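Local coordinates for uncharacterized protein (Eubacterium siraeum, PDB 4NZK) that is of unknown function but, as a DHHW-family member of the SGNH hydrolase clan, may act on ester-linked groups, at residues T221-S226 against V295-D300; S261-G266 against G291-P296; Q62-I67 against A205-N210. One frame throughout, in Å; residues are numbered along the deposited sequence.

Along the chain interaction 3 closes first; interactions 1 and 2 follow and both end on the loop that joins the neighbouring parallel strands 282-287 and 304-309 of the seven-stranded mixed sheet. They share Val295 and Pro296, their centres lie 10 Å apart, and they touch where CB of Tyr222 meets CZ of Phe263 at 3.9 Å. One loop is thus packed against both the two-stranded sheet of 192-199 and 218-224 and the connection from strand 229-234 to 270-275. Interaction 3 joins the separate three-stranded sheet near the modelled N-terminus to the end of helix 203-206; its centre is 30 Å from that of interaction 1 and 24 Å from that of interaction 2.

Interaction 1. Residues T221-S226 against V295-D300; sequences TYYIPS and VPFFID
The apolar part of this contact centres on Pro225, whose CG is set against Pro296 and Ile299. This CG lies 3.9 Å from Ile299 CB and is about as close to CG2 and CD1, so three atoms of the isoleucine touch one corner of the proline ring; the same Pro225 CG rests 3.6 Å from the carbonyl O of Pro296. A second apolar pair is aromatic: Tyr223 CD2 meets Phe297 CZ at 3.8 Å, in the plane of the phenylalanine ring and at its edge. The tyrosine ring swings back beside its own backbone N (chi1 -46°), which brings its CD2 side to the phenylalanine. Phe297 in turn meets Tyr171 of helix 167-180 edge to face.

In the fold, 221-224 ends strand 218-224, paired antiparallel with 192-199, while 295-300 belongs to the crossover between parallel strands 282-287 and 304-309. The contact therefore joins the small two-stranded sheet to a connection of the central sheet of this SGNH-like domain.

Polar linkage is indirect. A water accepts from Ser226 N at 2.9 Å and donates to Asp300 OD2 at 2.7 Å, bridging the two segments. The other carboxylate oxygen, Asp300 OD1, is hydrogen-bonded to Thr227 OG1 and also lies 3.7 Å from Pro225 CB.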
loop_
_atom_site.group_PDB
_atom_site.type_symbol
_atom_site.label_atom_id
_atom_site.label_comp_id
_atom_site.label_asym_id
_atom_site.label_seq_id
_atom_site.Cartn_x
_atom_site.Cartn_y
_atom_site.Cartn_z
ATOM N N THR A 221 3.519 -1.435 14.910
ATOM C CA THR A 221 3.745 -2.865 15.068
ATOM C C THR A 221 3.833 -3.499 13.717
ATOM O O THR A 221 2.935 -3.302 12.875
ATOM C CB THR A 221 2.600 -3.496 15.864
ATOM O OG1 THR A 221 2.480 -2.809 17.120
ATOM C CG2 THR A 221 2.852 -4.979 16.078
ATOM N N TYR A 222 4.900 -4.263 13.495
ATOM C CA TYR A 222 5.073 -4.973 12.226
ATOM C C TYR A 222 5.409 -6.436 12.468
ATOM O O TYR A 222 5.550 -6.870 13.621
ATOM C CB TYR A 222 6.087 -4.286 11.327
ATOM C CG TYR A 222 7.537 -4.323 11.776
ATOM C CD1 TYR A 222 8.018 -3.414 12.705
ATOM C CD2 TYR A 222 8.424 -5.236 11.212
ATOM C CE1 TYR A 222 9.352 -3.425 13.080
ATOM C CE2 TYR A 222 9.756 -5.257 11.558
ATOM C CZ TYR A 222 10.227 -4.341 12.501
ATOM O OH TYR A 222 11.570 -4.334 12.885
ATOM N N TYR A 223 5.464 -7.199 11.393
ATOM C CA TYR A 223 5.441 -8.646 11.479
ATOM C C TYR A 223 6.361 -9.271 10.453
ATOM O O TYR A 223 6.300 -8.946 9.256
ATOM C CB TYR A 223 3.992 -9.182 11.235
ATOM C CG TYR A 223 2.939 -8.427 12.006
ATOM C CD1 TYR A 223 2.615 -8.736 13.316
ATOM C CD2 TYR A 223 2.298 -7.341 11.412
ATOM C CE1 TYR A 223 1.658 -7.990 14.009
ATOM C CE2 TYR A 223 1.340 -6.612 12.077
ATOM C CZ TYR A 223 1.029 -6.907 13.359
ATOM O OH TYR A 223 0.093 -6.107 13.975
ATOM N N ILE A 224 7.205 -10.185 10.913
ATOM C CA ILE A 224 8.149 -10.842 10.020
ATOM C C ILE A 224 7.636 -12.251 9.737
ATOM O O ILE A 224 7.378 -13.035 10.662
ATOM C CB ILE A 224 9.544 -10.892 10.712
ATOM C CG1 ILE A 224 10.039 -9.469 11.053
ATOM C CG2 ILE A 224 10.555 -11.620 9.827
ATOM C CD1 ILE A 224 11.291 -9.466 11.879
ATOM N N PRO A 225 7.521 -12.606 8.459
ATOM C CA PRO A 225 6.921 -13.898 8.146
ATOM C C PRO A 225 7.836 -15.064 8.443
ATOM O O PRO A 225 9.049 -14.904 8.552
ATOM C CB PRO A 225 6.664 -13.800 6.629
ATOM C CG PRO A 225 7.705 -12.832 6.119
ATOM C CD PRO A 225 7.875 -11.827 7.256
ATOM N N SER A 226 7.226 -16.238 8.508
ATOM C CA SER A 226 7.931 -17.475 8.860
ATOM C C SER A 226 8.664 -18.138 7.690
ATOM O O SER A 226 9.606 -18.873 7.902
ATOM C CB SER A 226 6.937 -18.465 9.505
ATOM O OG SER A 226 5.967 -18.923 8.561
ATOM N N VAL A 295 3.805 -6.074 1.428
ATOM C CA VAL A 295 4.818 -7.021 0.924
ATOM C C VAL A 295 5.181 -8.137 1.886
ATOM O O VAL A 295 5.223 -9.307 1.459
ATOM C CB VAL A 295 6.065 -6.277 0.384
ATOM C CG1 VAL A 295 7.154 -7.250 -0.026
ATOM C CG2 VAL A 295 5.672 -5.411 -0.813
ATOM N N PRO A 296 5.390 -7.821 3.186
ATOM C CA PRO A 296 5.726 -8.907 4.111
ATOM C C PRO A 296 4.692 -10.046 4.135
ATOM O O PRO A 296 5.026 -11.192 4.434
ATOM C CB PRO A 296 5.778 -8.184 5.473
ATOM C CG PRO A 296 6.266 -6.800 5.110
ATOM C CD PRO A 296 5.480 -6.505 3.849
ATOM N N PHE A 297 3.446 -9.716 3.831
ATOM C CA PHE A 297 2.330 -10.682 3.897
ATOM C C PHE A 297 2.165 -11.493 2.641
ATOM O O PHE A 297 1.251 -12.304 2.575
ATOM C CB PHE A 297 1.038 -9.940 4.240
ATOM C CG PHE A 297 1.172 -9.077 5.463
ATOM C CD1 PHE A 297 1.517 -9.649 6.686
ATOM C CD2 PHE A 297 0.997 -7.707 5.400
ATOM C CE1 PHE A 297 1.671 -8.876 7.833
ATOM C CE2 PHE A 297 1.162 -6.934 6.527
ATOM C CZ PHE A 297 1.494 -7.507 7.745
ATOM N N PHE A 298 3.035 -11.287 1.648
ATOM C CA PHE A 298 3.006 -12.102 0.432
ATOM C C PHE A 298 4.085 -13.175 0.377
ATOM O O PHE A 298 4.003 -14.106 -0.436
ATOM C CB PHE A 298 3.142 -11.231 -0.818
ATOM C CG PHE A 298 2.058 -10.210 -0.978
ATOM C CD1 PHE A 298 0.765 -10.477 -0.610
ATOM C CD2 PHE A 298 2.346 -8.973 -1.528
ATOM C CE1 PHE A 298 -0.236 -9.536 -0.814
ATOM C CE2 PHE A 298 1.359 -8.030 -1.712
ATOM C CZ PHE A 298 0.081 -8.311 -1.355
ATOM N N ILE A 299 5.064 -13.066 1.266
ATOM C CA ILE A 299 6.241 -13.943 1.247
ATOM C C ILE A 299 5.878 -15.416 1.420
ATOM O O ILE A 299 6.446 -16.281 0.762
ATOM C CB ILE A 299 7.275 -13.459 2.284
ATOM C CG1 ILE A 299 7.955 -12.185 1.703
ATOM C CG2 ILE A 299 8.297 -14.546 2.585
ATOM C CD1 ILE A 299 8.845 -11.422 2.636
ATOM N N ASP A 300 4.894 -15.689 2.267
ATOM C CA ASP A 300 4.490 -17.054 2.516
ATOM C C ASP A 300 3.744 -17.649 1.300
ATOM O O ASP A 300 3.581 -18.860 1.230
ATOM C CB ASP A 300 3.551 -17.174 3.736
ATOM C CG ASP A 300 4.203 -16.795 5.107
ATOM O OD1 ASP A 300 5.423 -17.007 5.335
ATOM O OD2 ASP A 300 3.439 -16.280 5.971
HETATM O O HOH W 1 4.361 -16.703 8.461
#

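Interaction 2. Residues S261-G266 against G291-P296; sequences STFMGG and GNAEVP. With EDO (1,2-ethanediol), chain B.
Phe263 lays one face of its ring on Ala293, whose CA sits 4.2 Å from the ring centroid and 26° off the normal, a CH-pi contact. The segment 291-296 follows strand 282-287 of the central mixed sheet and coils with helical backbone angles, though without regular helical bonding; 261-266 belongs to the connection from strand 229-234 to 270-275. Two connections of the SGNH-like core, the first leaving a short 3-10 segment at 261-262, are thereby fitted together.

The phenylalanine is the main bump. It sits in a hollow made by three features of the coil: the methyl of Ala293 reaches to 3.8 Å from Phe263 CE2, Pro296 CG comes obliquely to 3.9 Å from Phe263 CD1, and the carbonyl O of Asn292 lies 3.7 Å from Phe263 CB at the root of the side chain. The Phe263 and Pro296 side chains cross at about a right angle. Phe220 and Tyr222 of strand 218-224 and Pro167 of helix 167-180 also pack against the aromatic group.

A second projection is Met264, present as selenomethionine. In one of its two deposited conformers, the chain bends at SE (chi3 -76°) and puts Met264 CE 3.8 Å from Val295 CG2, beside the carbonyl O of Asn292.

The amide of Asn292 is gripped on both ends, OD1 by Lys287 NZ and ND2 by Asp267 OD1. ND2 also donates to a water, which passes the link on to Phe263 O. On the far side of the Asn292 amide from the water lies a 1,2-ethanediol, probably from the crystallisation liquor, held also by Asp267 O and Lys287 NZ; its O1 donates to Gly266 O at 3.0 Å.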
loop_
_atom_site.group_PDB
_atom_site.type_symbol
_atom_site.label_atom_id
_atom_site.label_comp_id
_atom_site.label_asym_id
_atom_site.label_seq_id
_atom_site.Cartn_x
_atom_site.Cartn_y
_atom_site.Cartn_z
ATOM N N SER A 261 9.375 3.305 6.767
ATOM C CA SER A 261 10.443 2.968 5.840
ATOM C C SER A 261 11.180 1.686 6.247
ATOM O O SER A 261 12.103 1.266 5.593
ATOM C CB SER A 261 11.414 4.143 5.665
ATOM O OG SER A 261 10.756 5.176 4.983
ATOM N N THR A 262 10.783 1.079 7.359
ATOM C CA THR A 262 11.254 -0.272 7.686
ATOM C C THR A 262 11.075 -1.219 6.474
ATOM O O THR A 262 11.885 -2.108 6.243
ATOM C CB THR A 262 10.489 -0.826 8.897
ATOM O OG1 THR A 262 10.714 0.031 10.022
ATOM C CG2 THR A 262 10.906 -2.237 9.219
ATOM N N PHE A 263 9.995 -1.041 5.723
ATOM C CA PHE A 263 9.735 -1.888 4.552
ATOM C C PHE A 263 10.550 -1.406 3.330
ATOM O O PHE A 263 10.200 -0.429 2.674
ATOM C CB PHE A 263 8.242 -1.921 4.249
ATOM C CG PHE A 263 7.415 -2.227 5.474
ATOM C CD1 PHE A 263 7.656 -3.371 6.214
ATOM C CD2 PHE A 263 6.461 -1.334 5.922
ATOM C CE1 PHE A 263 6.937 -3.611 7.381
ATOM C CE2 PHE A 263 5.735 -1.557 7.054
ATOM C CZ PHE A 263 5.964 -2.707 7.793
HETATM N N MSE A 264 11.649 -2.101 3.100
HETATM C CA MSE A 264 12.562 -1.929 1.971
HETATM C C MSE A 264 13.262 -0.595 1.869
HETATM O O MSE A 264 13.914 -0.308 0.851
HETATM C CB MSE A 264 11.833 -2.236 0.681
HETATM C CG MSE A 264 11.277 -3.653 0.767
HETATM SE SE MSE A 264 9.996 -3.992 -0.672
HETATM C CE MSE A 264 8.475 -2.977 0.047
ATOM N N GLY A 265 13.189 0.211 2.943
ATOM C CA GLY A 265 13.947 1.451 3.045
ATOM C C GLY A 265 13.479 2.673 2.286
ATOM O O GLY A 265 14.011 3.755 2.467
ATOM N N GLY A 266 12.441 2.538 1.492
ATOM C CA GLY A 266 12.055 3.631 0.599
ATOM C C GLY A 266 11.477 3.091 -0.679
ATOM O O GLY A 266 11.312 1.848 -0.831
ATOM N N GLY A 291 1.314 0.209 -0.604
ATOM C CA GLY A 291 1.700 -1.139 -0.939
ATOM C C GLY A 291 2.893 -1.697 -0.222
ATOM O O GLY A 291 3.016 -2.914 -0.059
ATOM N N ASN A 292 3.763 -0.811 0.261
ATOM C CA ASN A 292 4.994 -1.243 0.912
ATOM C C ASN A 292 4.698 -2.204 2.048
ATOM O O ASN A 292 5.397 -3.220 2.217
ATOM C CB ASN A 292 5.747 -0.038 1.452
ATOM C CG ASN A 292 6.211 0.941 0.353
ATOM O OD1 ASN A 292 5.811 0.867 -0.802
ATOM N ND2 ASN A 292 7.030 1.909 0.752
ATOM N N ALA A 293 3.676 -1.874 2.839
ATOM C CA ALA A 293 3.352 -2.673 4.030
ATOM C C ALA A 293 2.655 -3.982 3.732
ATOM O O ALA A 293 2.523 -4.827 4.615
ATOM C CB ALA A 293 2.535 -1.860 5.028
ATOM N N GLU A 294 2.183 -4.146 2.500
ATOM C CA GLU A 294 1.564 -5.418 2.097
ATOM C C GLU A 294 2.612 -6.487 1.845
ATOM O O GLU A 294 2.353 -7.653 2.025
ATOM C CB GLU A 294 0.734 -5.267 0.816
ATOM C CG GLU A 294 -0.428 -4.288 0.940
ATOM C CD GLU A 294 -1.204 -4.063 -0.365
ATOM O OE1 GLU A 294 -1.271 -4.990 -1.189
ATOM O OE2 GLU A 294 -1.780 -2.938 -0.549
ATOM N N VAL A 295 3.805 -6.074 1.428
ATOM C CA VAL A 295 4.818 -7.021 0.924
ATOM C C VAL A 295 5.181 -8.137 1.886
ATOM O O VAL A 295 5.223 -9.307 1.459
ATOM C CB VAL A 295 6.065 -6.277 0.384
ATOM C CG1 VAL A 295 7.154 -7.250 -0.026
ATOM C CG2 VAL A 295 5.672 -5.411 -0.813
ATOM N N PRO A 296 5.390 -7.821 3.186
ATOM C CA PRO A 296 5.726 -8.907 4.111
ATOM C C PRO A 296 4.692 -10.046 4.135
ATOM O O PRO A 296 5.026 -11.192 4.434
ATOM C CB PRO A 296 5.778 -8.184 5.473
ATOM C CG PRO A 296 6.266 -6.800 5.110
ATOM C CD PRO A 296 5.480 -6.505 3.849
HETATM C C1 EDO B . 10.272 -0.679 -2.894
HETATM O O1 EDO B . 9.313 -0.032 -2.073
HETATM C C2 EDO B . 9.915 -0.628 -4.392
HETATM O O2 EDO B . 9.385 0.645 -4.742
HETATM O O HOH W 2 8.366 1.631 3.279
#

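Interaction 3. Residues Q62-I67 against A205-N210; sequences QLVVDI and AFTEYN
Gln62 opens strand 62-67, the middle strand of the antiparallel three-stranded sheet 53-59, 62-67 and 70-75, and leans on Phe206 and Thr207 at a helix end. That end is a Schellman motif in which Tyr209 N bonds to Tyr204 O and Glu208 N to Ala205 O. Gln62 CG, set beside its own backbone N (chi1 -39°), lies 3.4 Å from Phe206 O; the bend at chi2 then turns the amide to the phenylalanine ring. There Gln62 NE2 comes to 3.7 Å from Phe206 CD2 at the ring edge, with amide and ring planes 85° apart. The amide is held from elsewhere: Gln62 OE1 pairs with Ser75 OG and NE2 with Asn60 O, while Asn60 ND2 bonds to Phe206 O.

Two residues on, Val64 meets Thr207 methyl to methyl, CG2 to CG2, at only 3.4 Å, a tight carbon contact in which the two side chains run about perpendicular. Both methyl branches of Val64 also lie 4.1 Å from Asn210 ND2, which comes from the opposite direction.

Further along, Asp66 reaches Arg212 of helix 211-214 by a salt bridge. Asn210 sits at the N-cap of that helix and its OD1 receives Arg212 N. Thr207 OG1 shares its single proton between Met203 O, the stronger partner, and Tyr204 O, and accepts from Asn210 N at 3.3 Å with an N-H...O angle of 154°, an ST motif.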
loop_
_atom_site.group_PDB
_atom_site.type_symbol
_atom_site.label_atom_id
_atom_site.label_comp_id
_atom_site.label_asym_id
_atom_site.label_seq_id
_atom_site.Cartn_x
_atom_site.Cartn_y
_atom_site.Cartn_z
ATOM N N GLN A 62 -6.099 18.529 5.866
ATOM C CA GLN A 62 -6.094 17.602 6.981
ATOM C C GLN A 62 -7.002 18.126 8.086
ATOM O O GLN A 62 -7.198 19.320 8.260
ATOM C CB GLN A 62 -4.687 17.440 7.569
ATOM C CG GLN A 62 -3.551 17.399 6.565
ATOM C CD GLN A 62 -3.675 16.276 5.568
ATOM O OE1 GLN A 62 -3.843 15.120 5.942
ATOM N NE2 GLN A 62 -3.554 16.610 4.288
ATOM N N LEU A 63 -7.502 17.200 8.876
ATOM C CA LEU A 63 -8.196 17.506 10.130
ATOM C C LEU A 63 -7.371 16.956 11.277
ATOM O O LEU A 63 -7.024 15.777 11.304
ATOM C CB LEU A 63 -9.568 16.821 10.117
ATOM C CG LEU A 63 -10.422 16.904 11.400
ATOM C CD1 LEU A 63 -10.855 18.339 11.662
ATOM C CD2 LEU A 63 -11.640 15.993 11.378
ATOM N N VAL A 64 -7.083 17.824 12.242
ATOM C CA VAL A 64 -6.506 17.433 13.493
ATOM C C VAL A 64 -7.631 17.464 14.511
ATOM O O VAL A 64 -8.271 18.495 14.709
ATOM C CB VAL A 64 -5.386 18.363 13.905
ATOM C CG1 VAL A 64 -4.843 17.954 15.274
ATOM C CG2 VAL A 64 -4.287 18.330 12.875
ATOM N N VAL A 65 -7.873 16.330 15.156
ATOM C CA VAL A 65 -9.003 16.228 16.081
ATOM C C VAL A 65 -8.738 15.171 17.136
ATOM O O VAL A 65 -8.029 14.208 16.885
ATOM C CB VAL A 65 -10.280 15.904 15.271
ATOM C CG1 VAL A 65 -10.136 14.586 14.524
ATOM C CG2 VAL A 65 -11.554 15.958 16.110
ATOM N N ASP A 66 -9.258 15.395 18.349
ATOM C CA ASP A 66 -9.124 14.402 19.396
ATOM C C ASP A 66 -10.345 13.485 19.423
ATOM O O ASP A 66 -11.497 13.936 19.404
ATOM C CB ASP A 66 -8.920 15.073 20.762
ATOM C CG ASP A 66 -7.559 15.752 20.914
ATOM O OD1 ASP A 66 -6.798 15.851 19.942
ATOM O OD2 ASP A 66 -7.249 16.209 22.039
ATOM N N ILE A 67 -10.078 12.195 19.436
ATOM C CA ILE A 67 -11.139 11.185 19.460
ATOM C C ILE A 67 -10.810 10.192 20.558
ATOM O O ILE A 67 -9.742 9.575 20.537
ATOM C CB ILE A 67 -11.215 10.419 18.127
ATOM C CG1 ILE A 67 -11.428 11.363 16.945
ATOM C CG2 ILE A 67 -12.356 9.396 18.164
ATOM C CD1 ILE A 67 -11.308 10.677 15.580
ATOM N N ALA A 205 4.194 16.755 9.573
ATOM C CA ALA A 205 4.448 17.688 8.479
ATOM C C ALA A 205 3.168 18.111 7.758
ATOM O O ALA A 205 2.993 19.290 7.433
ATOM C CB ALA A 205 5.429 17.072 7.486
ATOM N N PHE A 206 2.280 17.151 7.461
ATOM C CA PHE A 206 1.084 17.461 6.661
ATOM C C PHE A 206 0.147 18.447 7.373
ATOM O O PHE A 206 -0.607 19.154 6.722
ATOM C CB PHE A 206 0.296 16.210 6.303
ATOM C CG PHE A 206 0.742 15.488 5.062
ATOM C CD1 PHE A 206 2.033 15.057 4.882
ATOM C CD2 PHE A 206 -0.184 15.211 4.088
ATOM C CE1 PHE A 206 2.389 14.331 3.756
ATOM C CE2 PHE A 206 0.158 14.521 2.938
ATOM C CZ PHE A 206 1.449 14.059 2.784
ATOM N N THR A 207 0.143 18.456 8.704
ATOM C CA THR A 207 -0.694 19.381 9.471
ATOM C C THR A 207 0.045 20.701 9.767
ATOM O O THR A 207 -0.348 21.453 10.640
ATOM C CB THR A 207 -1.146 18.738 10.798
ATOM O OG1 THR A 207 0.015 18.482 11.623
ATOM C CG2 THR A 207 -1.961 17.441 10.492
ATOM N N GLU A 208 1.114 20.947 9.020
ATOM C CA GLU A 208 1.940 22.135 9.173
ATOM C C GLU A 208 2.545 22.187 10.587
ATOM O O GLU A 208 2.562 23.217 11.273
ATOM C CB GLU A 208 1.181 23.416 8.788
ATOM C CG GLU A 208 0.275 23.326 7.554
ATOM C CD GLU A 208 0.956 22.844 6.275
ATOM O OE1 GLU A 208 1.550 21.741 6.302
ATOM O OE2 GLU A 208 0.855 23.542 5.217
ATOM N N TYR A 209 3.057 21.022 10.999
ATOM C CA TYR A 209 3.749 20.820 12.252
ATOM C C TYR A 209 2.890 21.160 13.484
ATOM O O TYR A 209 3.299 21.911 14.406
ATOM C CB TYR A 209 5.123 21.527 12.182
ATOM C CG TYR A 209 6.020 20.938 11.083
ATOM C CD1 TYR A 209 6.507 19.662 11.218
ATOM C CD2 TYR A 209 6.304 21.613 9.899
ATOM C CE1 TYR A 209 7.277 19.054 10.268
ATOM C CE2 TYR A 209 7.087 21.023 8.907
ATOM C CZ TYR A 209 7.582 19.727 9.103
ATOM O OH TYR A 209 8.356 19.058 8.183
ATOM N N ASN A 210 1.668 20.624 13.497
ATOM C CA ASN A 210 0.793 20.776 14.654
ATOM C C ASN A 210 1.356 19.927 15.807
ATOM O O ASN A 210 1.485 18.701 15.699
ATOM C CB ASN A 210 -0.644 20.345 14.302
ATOM C CG ASN A 210 -1.646 20.752 15.366
ATOM O OD1 ASN A 210 -1.466 20.443 16.537
ATOM N ND2 ASN A 210 -2.677 21.478 14.979
#